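Local coordinates for ribokinase (Giardia lamblia, PDB 6WHJ), which probably phosphorylates D-ribose at its O-5 hydroxyl with ATP and magnesium, giving D-ribose 5-phosphate, at residues 89-102 against 114-128. Residues are numbered along the deposited sequence; the frame is centred on the assembly and turned at random.
Sequences CIKQVSGAPTGNAG and VISEGANGMLKPSLV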
loop_
_atom_site.group_PDB
_atom_site.type_symbol
_atom_site.label_atom_id
_atom_site.label_comp_id
_atom_site.label_asym_id
_atom_site.label_seq_id
_atom_site.Cartn_x
_atom_site.Cartn_y
_atom_site.Cartn_z
ATOM N N CYS B 89 -13.007 -22.130 10.977
ATOM C CA CYS B 89 -11.865 -23.037 10.855
ATOM C C CYS B 89 -10.776 -22.345 10.020
ATOM O O CYS B 89 -10.347 -22.826 8.975
ATOM C CB CYS B 89 -12.255 -24.406 10.285
ATOM S SG CYS B 89 -13.040 -24.366 8.673
ATOM N N ILE B 90 -10.341 -21.177 10.494
ATOM C CA ILE B 90 -9.236 -20.454 9.871
ATOM C C ILE B 90 -7.965 -21.285 10.001
ATOM O O ILE B 90 -7.441 -21.487 11.104
ATOM C CB ILE B 90 -9.040 -19.050 10.474
ATOM C CG1 ILE B 90 -10.320 -18.221 10.369
ATOM C CG2 ILE B 90 -7.893 -18.367 9.793
ATOM C CD1 ILE B 90 -10.275 -16.925 11.135
ATOM N N LYS B 91 -7.504 -21.828 8.883
ATOM C CA LYS B 91 -6.290 -22.621 8.853
ATOM C C LYS B 91 -5.074 -21.716 8.676
ATOM O O LYS B 91 -5.048 -20.874 7.775
ATOM C CB LYS B 91 -6.384 -23.636 7.718
ATOM C CG LYS B 91 -7.473 -24.713 7.904
ATOM C CD LYS B 91 -7.496 -25.371 9.292
ATOM C CE LYS B 91 -8.746 -26.250 9.419
ATOM N NZ LYS B 91 -8.987 -26.864 10.763
ATOM N N GLN B 92 -4.053 -21.896 9.512
ATOM C CA GLN B 92 -2.811 -21.143 9.366
ATOM C C GLN B 92 -1.805 -21.975 8.573
ATOM O O GLN B 92 -1.478 -23.094 8.973
ATOM C CB GLN B 92 -2.246 -20.748 10.728
ATOM C CG GLN B 92 -2.995 -19.580 11.331
ATOM C CD GLN B 92 -2.345 -19.007 12.576
ATOM O OE1 GLN B 92 -2.473 -19.543 13.679
ATOM N NE2 GLN B 92 -1.640 -17.889 12.398
ATOM N N VAL B 93 -1.303 -21.421 7.464
ATOM C CA VAL B 93 -0.419 -22.128 6.538
ATOM C C VAL B 93 0.927 -21.414 6.462
ATOM O O VAL B 93 1.028 -20.208 6.700
ATOM C CB VAL B 93 -1.036 -22.253 5.120
ATOM C CG1 VAL B 93 -2.384 -22.945 5.176
ATOM C CG2 VAL B 93 -1.169 -20.899 4.477
ATOM N N SER B 94 1.972 -22.172 6.133
ATOM C CA SER B 94 3.323 -21.627 6.040
ATOM C C SER B 94 3.735 -21.296 4.613
ATOM O O SER B 94 4.827 -20.747 4.413
ATOM C CB SER B 94 4.348 -22.596 6.645
ATOM O OG SER B 94 4.181 -23.896 6.118
ATOM N N GLY B 95 2.906 -21.627 3.623
ATOM C CA GLY B 95 3.305 -21.420 2.239
ATOM C C GLY B 95 3.425 -19.947 1.891
ATOM O O GLY B 95 4.353 -19.535 1.191
ATOM N N ALA B 96 2.438 -19.159 2.280
ATOM C CA ALA B 96 2.384 -17.740 2.001
ATOM C C ALA B 96 2.191 -16.959 3.296
ATOM O O ALA B 96 1.820 -17.533 4.325
ATOM C CB ALA B 96 1.238 -17.428 1.027
ATOM N N PRO B 97 2.463 -15.654 3.288
ATOM C CA PRO B 97 2.022 -14.794 4.395
ATOM C C PRO B 97 0.516 -14.563 4.330
ATOM O O PRO B 97 -0.143 -14.844 3.328
ATOM C CB PRO B 97 2.786 -13.487 4.164
ATOM C CG PRO B 97 3.014 -13.460 2.700
ATOM C CD PRO B 97 3.267 -14.898 2.309
ATOM N N THR B 98 -0.030 -14.049 5.431
ATOM C CA THR B 98 -1.416 -13.599 5.438
ATOM C C THR B 98 -1.642 -12.584 4.319
ATOM O O THR B 98 -0.773 -11.761 4.022
ATOM C CB THR B 98 -1.758 -12.983 6.798
ATOM O OG1 THR B 98 -1.697 -13.995 7.808
ATOM C CG2 THR B 98 -3.161 -12.362 6.794
ATOM N N GLY B 99 -2.791 -12.687 3.654
ATOM C CA GLY B 99 -3.099 -11.754 2.586
ATOM C C GLY B 99 -3.197 -10.325 3.087
ATOM O O GLY B 99 -3.510 -10.069 4.253
ATOM N N ASN B 100 -2.892 -9.381 2.199
ATOM C CA ASN B 100 -3.068 -7.972 2.521
ATOM C C ASN B 100 -3.566 -7.212 1.298
ATOM O O ASN B 100 -3.670 -7.749 0.190
ATOM C CB ASN B 100 -1.798 -7.300 3.076
ATOM C CG ASN B 100 -0.621 -7.313 2.109
ATOM O OD1 ASN B 100 -0.778 -7.198 0.895
ATOM N ND2 ASN B 100 0.578 -7.331 2.669
ATOM N N ALA B 101 -3.883 -5.942 1.529
ATOM C CA ALA B 101 -4.264 -5.001 0.487
ATOM C C ALA B 101 -3.589 -3.664 0.763
ATOM O O ALA B 101 -3.630 -3.167 1.897
ATOM C CB ALA B 101 -5.788 -4.826 0.436
ATOM N N GLY B 102 -2.992 -3.079 -0.275
ATOM C CA GLY B 102 -2.443 -1.742 -0.201
ATOM C C GLY B 102 -3.422 -0.779 -0.837
ATOM O O GLY B 102 -3.686 -0.851 -2.037
ATOM N N VAL B 114 -4.890 -2.800 -4.248
ATOM C CA VAL B 114 -4.066 -3.881 -4.769
ATOM C C VAL B 114 -4.035 -4.973 -3.710
ATOM O O VAL B 114 -3.596 -4.735 -2.577
ATOM C CB VAL B 114 -2.641 -3.424 -5.110
ATOM C CG1 VAL B 114 -1.851 -4.609 -5.651
ATOM C CG2 VAL B 114 -2.659 -2.301 -6.107
ATOM N N ILE B 115 -4.501 -6.160 -4.076
ATOM C CA ILE B 115 -4.545 -7.302 -3.172
ATOM C C ILE B 115 -3.352 -8.206 -3.448
ATOM O O ILE B 115 -3.078 -8.559 -4.604
ATOM C CB ILE B 115 -5.862 -8.077 -3.329
ATOM C CG1 ILE B 115 -7.051 -7.144 -3.083
ATOM C CG2 ILE B 115 -5.888 -9.257 -2.402
ATOM C CD1 ILE B 115 -8.400 -7.815 -3.208
ATOM N N SER B 116 -2.662 -8.606 -2.383
ATOM C CA SER B 116 -1.686 -9.688 -2.425
ATOM C C SER B 116 -2.384 -10.835 -1.714
ATOM O O SER B 116 -2.457 -10.859 -0.480
ATOM C CB SER B 116 -0.381 -9.309 -1.732
ATOM O OG SER B 116 0.555 -10.386 -1.767
ATOM N N GLU B 117 -2.911 -11.776 -2.502
ATOM C CA GLU B 117 -3.797 -12.792 -1.945
ATOM C C GLU B 117 -3.087 -13.619 -0.886
ATOM O O GLU B 117 -3.686 -13.963 0.138
ATOM C CB GLU B 117 -4.376 -13.655 -3.066
ATOM C CG GLU B 117 -3.432 -14.611 -3.695
ATOM C CD GLU B 117 -4.139 -15.635 -4.562
ATOM O OE1 GLU B 117 -5.384 -15.562 -4.683
ATOM O OE2 GLU B 117 -3.439 -16.527 -5.101
ATOM N N GLY B 118 -1.798 -13.895 -1.085
ATOM C CA GLY B 118 -1.034 -14.599 -0.065
ATOM C C GLY B 118 -1.692 -15.915 0.295
ATOM O O GLY B 118 -2.058 -16.716 -0.574
ATOM N N ALA B 119 -1.892 -16.121 1.598
ATOM C CA ALA B 119 -2.413 -17.389 2.087
ATOM C C ALA B 119 -3.840 -17.659 1.629
ATOM O O ALA B 119 -4.300 -18.806 1.719
ATOM C CB ALA B 119 -2.330 -17.438 3.612
ATOM N N ASN B 120 -4.552 -16.638 1.142
ATOM C CA ASN B 120 -5.875 -16.888 0.581
ATOM C C ASN B 120 -5.792 -17.826 -0.615
ATOM O O ASN B 120 -6.735 -18.586 -0.877
ATOM C CB ASN B 120 -6.530 -15.564 0.195
ATOM C CG ASN B 120 -6.907 -14.731 1.405
ATOM O OD1 ASN B 120 -7.634 -15.200 2.286
ATOM N ND2 ASN B 120 -6.387 -13.503 1.477
ATOM N N GLY B 121 -4.650 -17.844 -1.304
ATOM C CA GLY B 121 -4.469 -18.741 -2.427
ATOM C C GLY B 121 -4.276 -20.205 -2.052
ATOM O O GLY B 121 -4.282 -21.051 -2.955
ATOM N N MET B 122 -4.108 -20.528 -0.763
ATOM C CA MET B 122 -3.987 -21.920 -0.335
ATOM C C MET B 122 -5.303 -22.535 0.126
ATOM O O MET B 122 -5.330 -23.739 0.419
ATOM C CB MET B 122 -2.973 -22.077 0.806
ATOM C CG MET B 122 -1.528 -22.193 0.371
ATOM S SD MET B 122 -0.786 -20.636 -0.116
ATOM C CE MET B 122 0.918 -21.185 -0.288
ATOM N N LEU B 123 -6.373 -21.748 0.231
ATOM C CA LEU B 123 -7.664 -22.239 0.714
ATOM C C LEU B 123 -8.266 -23.131 -0.363
ATOM O O LEU B 123 -8.769 -22.646 -1.376
ATOM C CB LEU B 123 -8.588 -21.072 1.053
ATOM C CG LEU B 123 -9.935 -21.387 1.714
ATOM C CD1 LEU B 123 -9.702 -22.027 3.051
ATOM C CD2 LEU B 123 -10.773 -20.144 1.887
ATOM N N LYS B 124 -8.203 -24.441 -0.142
ATOM C CA LYS B 124 -8.748 -25.505 -0.971
ATOM C C LYS B 124 -9.626 -26.361 -0.076
ATOM O O LYS B 124 -9.511 -26.298 1.152
ATOM C CB LYS B 124 -7.673 -26.430 -1.573
ATOM C CG LYS B 124 -6.388 -25.860 -2.107
ATOM C CD LYS B 124 -5.534 -27.030 -2.565
ATOM C CE LYS B 124 -4.484 -26.634 -3.568
ATOM N NZ LYS B 124 -3.706 -25.462 -3.085
ATOM N N PRO B 125 -10.513 -27.179 -0.654
ATOM C CA PRO B 125 -11.238 -28.145 0.184
ATOM C C PRO B 125 -10.325 -29.013 1.035
ATOM O O PRO B 125 -10.596 -29.199 2.228
ATOM C CB PRO B 125 -12.006 -28.989 -0.849
ATOM C CG PRO B 125 -12.226 -28.045 -1.995
ATOM C CD PRO B 125 -10.986 -27.188 -2.051
ATOM N N SER B 126 -9.217 -29.505 0.466
ATOM C CA SER B 126 -8.330 -30.408 1.200
ATOM C C SER B 126 -7.748 -29.750 2.456
ATOM O O SER B 126 -7.388 -30.449 3.412
ATOM C CB SER B 126 -7.228 -30.925 0.269
ATOM O OG SER B 126 -6.271 -29.918 -0.035
ATOM N N LEU B 127 -7.602 -28.425 2.460
ATOM C CA LEU B 127 -7.140 -27.735 3.659
ATOM C C LEU B 127 -8.188 -27.742 4.767
ATOM O O LEU B 127 -7.836 -27.607 5.945
ATOM C CB LEU B 127 -6.760 -26.290 3.321
ATOM C CG LEU B 127 -6.049 -25.548 4.446
ATOM C CD1 LEU B 127 -4.739 -26.256 4.739
ATOM C CD2 LEU B 127 -5.832 -24.068 4.102
ATOM N N VAL B 128 -9.462 -27.881 4.412
ATOM C CA VAL B 128 -10.552 -27.889 5.384
ATOM C C VAL B 128 -11.340 -29.174 5.150
ATOM O O VAL B 128 -12.485 -29.136 4.669
ATOM C CB VAL B 128 -11.424 -26.624 5.267
ATOM C CG1 VAL B 128 -10.754 -25.459 5.961
ATOM C CG2 VAL B 128 -11.671 -26.256 3.813
HETATM O O HOH W 1 0.459 -11.286 1.315
#
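Val93 sets its two methyls on different neighbours. CG1 meets the branched end of Leu127, 3.8 Å from CD2. CG2 rests on the methyl of Ala119. Next along, Lys91 and Leu127 run past each other in opposite directions. Lys91 CG lies 3.5 Å from Leu127 O, and the bend at chi2 (-47°) carries CD and CE on past the same oxygen, while CB lies against Leu127 CD2. Val128 turns CG1 to the sulfur of Cys89, with SG and CG1 3.7 Å apart. Met122 is also bent at chi2, and its SD lies near Ala96 CB. Its CE reaches the backbone of Gly95. The Ala96 methyl sits on the peptide between Gly118 and Ala119. Ala119 N donates to Pro97 O at 2.8 Å. The Ala119 methyl also lies against Pro97 O.

In the PfkB-family fold, strand 91-93 is an edge strand of the large mixed sheet, beside strand 62-69. Strands 99-105 and 111-116 form an antiparallel hairpin in the small four-stranded sheet, the lid. The apolar contacts lie beside the large domain and the strand pairing lies in the lid. Asn100 and Ser116 form a hydrogen-bonded pair, as do Gly102 and Val114. Between them, Ala101 faces Ile115 without hydrogen bonds. Asn100 CG stands between its backbone N and carbonyl carbon (chi1 61°), and OD1 comes to 3.4 Å from Ser116 CB. That oxygen accepts a hydrogen bond from Trp21 NE1 of the second subunit. Val114 and Ile115 continue the sheet into that subunit as a parallel ladder. A water links Thr98 O to Ser116 OG. Asn120 ND2 donates to Tyr15 O and weakly to Glu117 O. The Asn120 side chain also lies close to that of Asn16, a predicted substrate-binding residue.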